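Side-chain contacts in protein ACDH-11, isoform b (Caenorhabditis elegans, PDB 4Y9J), which belongs to the acyl-CoA dehydrogenase family of flavoproteins and holds flavin-adenine dinucleotide as a four-chain assembly: residues Y559-C562 with C563-L567; H81-A84 with W85-V89. All coordinates share one frame; numbering follows the deposited sequence.

In the fold
Contact 1 and contact 2 are both local turns of the chain, one finishing a helix and the other reversing the chain in a hairpin. They lie on opposite sides of the chain's centre, with about 45 Å between their nearest atoms, and share no element. Contact 1 is partly buried, with four of its eight touching residues buried among the helices of the C-terminal region; aromatic faces, a sulfur and charges answered by the second subunit dominate it. Contact 2 is a surface contact without a buried residue, made in the N-terminal region mainly of backbone bonds and one carboxylate oxygen, and the third and fourth subunits lie against it.

Contact 1 (Y559-C562 with C563-L567); sequences YRYC and CEQPL
The Gln565 amide stands nearly upright on one face of the Tyr561 ring (planes 81° apart), NE2 3.4 Å above the plane, over its centre. Gln565 NE2 donates to Tyr561 O (3.1 Å), on a lone pair in the carbonyl plane, so the nitrogen that binds the carbonyl also packs on the ring. Gln565 CG sits between backbone N and carbonyl carbon (chi1 52°), which turns the chain back toward the helix; Gln565 OE1 accepts from Lys360 NZ. Two residues earlier, Cys563 CB lies 4.0 Å from the Tyr559 ring centroid as a CH-pi contact, and its SG meets the same ring obliquely. Water 1 bridges Tyr559 OH and Glu564 OE2. The Glu564 chain runs alongside Arg560, with Glu564 OE1 3.3 Å from Arg560 CG; their charges find firmer partners in Arg579 and Asp583 of the second subunit. Water 2 joins Cys562 O to Gln565 O, each accepting, while Leu567 CG rests 3.6 Å from Cys562 O. Tyr561 packs on helix 524-545 and Arg560 on helix 352-383. Backbone bonds Cys563 N to Tyr559 O and Glu564 N to Arg560 O mark the C-terminal end of helix 552-563, closed by a side-chain amide bound to a carbonyl of its last turn, at a subunit interface.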
loop_
_atom_site.group_PDB
_atom_site.type_symbol
_atom_site.label_atom_id
_atom_site.label_comp_id
_atom_site.label_asym_id
_atom_site.label_seq_id
_atom_site.Cartn_x
_atom_site.Cartn_y
_atom_site.Cartn_z
ATOM N N TYR B 559 -9.473 48.362 -15.138
ATOM C CA TYR B 559 -8.832 48.789 -16.344
ATOM C C TYR B 559 -8.109 47.639 -17.061
ATOM O O TYR B 559 -8.294 47.432 -18.273
ATOM C CB TYR B 559 -7.874 49.972 -16.072
ATOM C CG TYR B 559 -7.034 50.257 -17.253
ATOM C CD1 TYR B 559 -7.530 51.005 -18.284
ATOM C CD2 TYR B 559 -5.779 49.666 -17.415
ATOM C CE1 TYR B 559 -6.812 51.257 -19.406
ATOM C CE2 TYR B 559 -5.041 49.921 -18.566
ATOM C CZ TYR B 559 -5.580 50.736 -19.554
ATOM O OH TYR B 559 -4.918 51.036 -20.741
ATOM N N ARG B 560 -7.304 46.891 -16.317
ATOM C CA ARG B 560 -6.557 45.746 -16.914
ATOM C C ARG B 560 -7.466 44.648 -17.430
ATOM O O ARG B 560 -7.262 44.102 -18.519
ATOM C CB ARG B 560 -5.553 45.201 -15.928
ATOM C CG ARG B 560 -4.509 46.232 -15.554
ATOM C CD ARG B 560 -3.464 45.596 -14.695
ATOM N NE ARG B 560 -2.476 46.534 -14.177
ATOM C CZ ARG B 560 -1.361 46.175 -13.548
ATOM N NH1 ARG B 560 -1.067 44.918 -13.440
ATOM N NH2 ARG B 560 -0.512 47.075 -13.077
ATOM N N TYR B 561 -8.528 44.372 -16.695
ATOM C CA TYR B 561 -9.446 43.318 -17.114
ATOM C C TYR B 561 -10.119 43.763 -18.414
ATOM O O TYR B 561 -10.289 42.962 -19.320
ATOM C CB TYR B 561 -10.519 43.052 -16.022
ATOM C CG TYR B 561 -11.342 41.823 -16.299
ATOM C CD1 TYR B 561 -12.410 41.867 -17.181
ATOM C CD2 TYR B 561 -11.048 40.611 -15.671
ATOM C CE1 TYR B 561 -13.140 40.717 -17.462
ATOM C CE2 TYR B 561 -11.762 39.460 -15.958
ATOM C CZ TYR B 561 -12.827 39.546 -16.845
ATOM O OH TYR B 561 -13.517 38.421 -17.142
ATOM N N CYS B 562 -10.514 45.021 -18.488
ATOM C CA CYS B 562 -11.329 45.448 -19.599
ATOM C C CYS B 562 -10.519 45.856 -20.836
ATOM O O CYS B 562 -10.989 45.727 -21.964
ATOM C CB CYS B 562 -12.212 46.618 -19.195
ATOM S SG CYS B 562 -13.533 46.141 -18.079
ATOM N N CYS B 563 -9.356 46.448 -20.632
ATOM C CA CYS B 563 -8.665 47.061 -21.730
ATOM C C CYS B 563 -7.463 46.272 -22.175
ATOM O O CYS B 563 -6.916 46.608 -23.177
ATOM C CB CYS B 563 -8.198 48.446 -21.339
ATOM S SG CYS B 563 -9.642 49.516 -21.029
ATOM N N GLU B 564 -6.988 45.343 -21.365
ATOM C CA GLU B 564 -5.692 44.626 -21.658
ATOM C C GLU B 564 -5.835 43.197 -22.084
ATOM O O GLU B 564 -4.832 42.521 -22.343
ATOM C CB GLU B 564 -4.723 44.684 -20.470
ATOM C CG GLU B 564 -4.206 46.098 -20.226
ATOM C CD GLU B 564 -3.191 46.234 -19.106
ATOM O OE1 GLU B 564 -2.987 45.299 -18.347
ATOM O OE2 GLU B 564 -2.595 47.329 -18.966
ATOM N N GLN B 565 -7.064 42.736 -22.219
ATOM C CA GLN B 565 -7.328 41.468 -22.875
ATOM C C GLN B 565 -8.542 41.676 -23.756
ATOM O O GLN B 565 -9.389 42.548 -23.510
ATOM C CB GLN B 565 -7.568 40.371 -21.868
ATOM C CG GLN B 565 -8.617 40.751 -20.855
ATOM C CD GLN B 565 -8.876 39.656 -19.869
ATOM O OE1 GLN B 565 -8.174 38.582 -19.877
ATOM N NE2 GLN B 565 -9.844 39.895 -18.986
ATOM N N PRO B 566 -8.656 40.905 -24.801
ATOM C CA PRO B 566 -9.854 41.068 -25.567
ATOM C C PRO B 566 -11.090 40.623 -24.756
ATOM O O PRO B 566 -11.091 39.608 -24.109
ATOM C CB PRO B 566 -9.594 40.184 -26.801
ATOM C CG PRO B 566 -8.595 39.186 -26.359
ATOM C CD PRO B 566 -7.711 39.953 -25.420
ATOM N N LEU B 567 -12.121 41.439 -24.755
ATOM C CA LEU B 567 -13.334 41.104 -24.019
ATOM C C LEU B 567 -14.149 40.250 -24.927
ATOM O O LEU B 567 -14.776 39.276 -24.509
ATOM C CB LEU B 567 -14.095 42.352 -23.592
ATOM C CG LEU B 567 -13.478 43.253 -22.528
ATOM C CD1 LEU B 567 -14.348 44.520 -22.341
ATOM C CD2 LEU B 567 -13.360 42.498 -21.212
HETATM O O HOH W 1 -2.430 49.559 -20.792
HETATM O O HOH W 2 -10.239 44.889 -24.372
#

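Contact 2 (H81-A84 with W85-V89); sequences HQDA and WGKRV
Asp83 OD1 takes two backbone N-H groups of the second segment, Trp85 N at 2.7 Å and Lys87 N at 3.1 Å. They arrive from opposite faces of the carboxylate plane, so this single oxygen ties both sides of the turn together. The torsion behind this is chi1 of 74°, which sets the carboxylate between the backbone N and carbonyl carbon and turns it in toward the N-H groups of the turn. Two backbone bonds complete the tight part: Asp83 N to Lys87 O (3.0 Å) and Val89 N to His81 O (2.8 Å). Between them Gln82 and Arg88 form an antiparallel non-hydrogen-bonded pair, where Gln82 CA also makes a CA-H...O contact with Lys87 O. Gln82, bent at its second torsion, brings NE2 to 3.5 Å from Arg88 CA.

The looser side holds the His81/Arg88 pair and the exposed Lys87. The guanidinium lies over one face of the His81 ring, planes 33° apart; His81 ND1 and Arg88 NH2 are 3.2 Å apart, but the angle is too poor for a hydrogen bond, and Asp90 engages the guanidinium in a salt bridge. Lys87 CB touches Asp83 OD2, and the chain runs on beside the carboxylate without a salt bridge, Lys87 NZ 4.7 Å from Asp83 OD2. Water 3 accepts a weak bond from Gly86 N and donates to Asp83 O. Other subunits cover the remainder: Trp85 meets Tyr337 of the third subunit, Ala84 O accepts from Gln424 of that subunit, and Gln82 packs on Val272 of the fourth. Overall this is a beta-hairpin linking strands 78-80 and 88-93, its turn fastened by an Asx turn at Asp83.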
loop_
_atom_site.group_PDB
_atom_site.type_symbol
_atom_site.label_atom_id
_atom_site.label_comp_id
_atom_site.label_asym_id
_atom_site.label_seq_id
_atom_site.Cartn_x
_atom_site.Cartn_y
_atom_site.Cartn_z
ATOM N N HIS B 81 -15.862 -5.582 -0.489
ATOM C CA HIS B 81 -17.059 -6.219 -0.975
ATOM C C HIS B 81 -17.632 -7.186 0.024
ATOM O O HIS B 81 -18.844 -7.182 0.219
ATOM C CB HIS B 81 -16.840 -6.998 -2.289
ATOM C CG HIS B 81 -16.559 -6.135 -3.498
ATOM N ND1 HIS B 81 -17.194 -4.929 -3.750
ATOM C CD2 HIS B 81 -15.745 -6.353 -4.566
ATOM C CE1 HIS B 81 -16.759 -4.422 -4.893
ATOM N NE2 HIS B 81 -15.865 -5.254 -5.400
ATOM N N GLN B 82 -16.780 -8.070 0.538
ATOM C CA GLN B 82 -17.188 -9.190 1.359
ATOM C C GLN B 82 -16.595 -9.022 2.763
ATOM O O GLN B 82 -15.562 -8.352 2.950
ATOM C CB GLN B 82 -16.623 -10.544 0.791
ATOM C CG GLN B 82 -16.417 -10.628 -0.745
ATOM C CD GLN B 82 -17.695 -10.561 -1.564
ATOM O OE1 GLN B 82 -17.723 -10.095 -2.760
ATOM N NE2 GLN B 82 -18.761 -10.952 -0.943
ATOM N N ASP B 83 -17.247 -9.633 3.727
ATOM C CA ASP B 83 -16.699 -9.826 5.048
ATOM C C ASP B 83 -15.798 -11.061 4.991
ATOM O O ASP B 83 -15.541 -11.567 3.918
ATOM C CB ASP B 83 -17.832 -9.895 6.099
ATOM C CG ASP B 83 -18.622 -11.156 6.104
ATOM O OD1 ASP B 83 -18.266 -12.215 5.473
ATOM O OD2 ASP B 83 -19.556 -11.211 6.952
ATOM N N ALA B 84 -15.341 -11.594 6.108
ATOM C CA ALA B 84 -14.351 -12.626 6.061
ATOM C C ALA B 84 -14.967 -14.002 5.951
ATOM O O ALA B 84 -14.263 -14.983 5.907
ATOM C CB ALA B 84 -13.480 -12.553 7.320
ATOM N N TRP B 85 -16.304 -14.064 6.012
ATOM C CA TRP B 85 -17.058 -15.279 6.112
ATOM C C TRP B 85 -18.006 -15.557 4.905
ATOM O O TRP B 85 -18.851 -16.480 4.975
ATOM C CB TRP B 85 -17.884 -15.328 7.455
ATOM C CG TRP B 85 -16.926 -15.480 8.621
ATOM C CD1 TRP B 85 -16.287 -14.412 9.239
ATOM C CD2 TRP B 85 -16.357 -16.637 9.119
ATOM N NE1 TRP B 85 -15.435 -14.890 10.169
ATOM C CE2 TRP B 85 -15.422 -16.244 10.110
ATOM C CE3 TRP B 85 -16.564 -18.014 8.912
ATOM C CZ2 TRP B 85 -14.706 -17.143 10.818
ATOM C CZ3 TRP B 85 -15.862 -18.891 9.630
ATOM C CH2 TRP B 85 -14.902 -18.469 10.565
ATOM N N GLY B 86 -17.777 -14.829 3.835
ATOM C CA GLY B 86 -18.497 -15.004 2.566
ATOM C C GLY B 86 -19.843 -14.258 2.377
ATOM O O GLY B 86 -20.695 -14.671 1.547
ATOM N N LYS B 87 -20.040 -13.217 3.142
ATOM C CA LYS B 87 -21.226 -12.401 3.028
ATOM C C LYS B 87 -20.898 -11.144 2.339
ATOM O O LYS B 87 -19.891 -10.514 2.583
ATOM C CB LYS B 87 -21.740 -12.165 4.447
ATOM C CG LYS B 87 -23.106 -11.558 4.542
ATOM C CD LYS B 87 -23.615 -11.883 5.940
ATOM C CE LYS B 87 -24.579 -10.824 6.464
ATOM N NZ LYS B 87 -23.905 -9.541 6.809
ATOM N N ARG B 88 -21.712 -10.767 1.384
ATOM C CA ARG B 88 -21.489 -9.542 0.677
ATOM C C ARG B 88 -21.959 -8.369 1.567
ATOM O O ARG B 88 -23.069 -8.408 2.045
ATOM C CB ARG B 88 -22.345 -9.555 -0.555
ATOM C CG ARG B 88 -22.251 -8.263 -1.286
ATOM C CD ARG B 88 -21.151 -8.365 -2.288
ATOM N NE ARG B 88 -20.920 -7.048 -2.845
ATOM C CZ ARG B 88 -20.451 -6.810 -4.065
ATOM N NH1 ARG B 88 -20.204 -7.807 -4.938
ATOM N NH2 ARG B 88 -20.287 -5.600 -4.437
ATOM N N VAL B 89 -21.093 -7.419 1.821
ATOM C CA VAL B 89 -21.370 -6.325 2.766
ATOM C C VAL B 89 -21.159 -4.939 2.197
ATOM O O VAL B 89 -21.790 -4.006 2.680
ATOM C CB VAL B 89 -20.569 -6.441 4.094
ATOM C CG1 VAL B 89 -20.968 -7.700 4.882
ATOM C CG2 VAL B 89 -19.081 -6.399 3.858
HETATM O O HOH W 3 -15.461 -13.725 2.421
#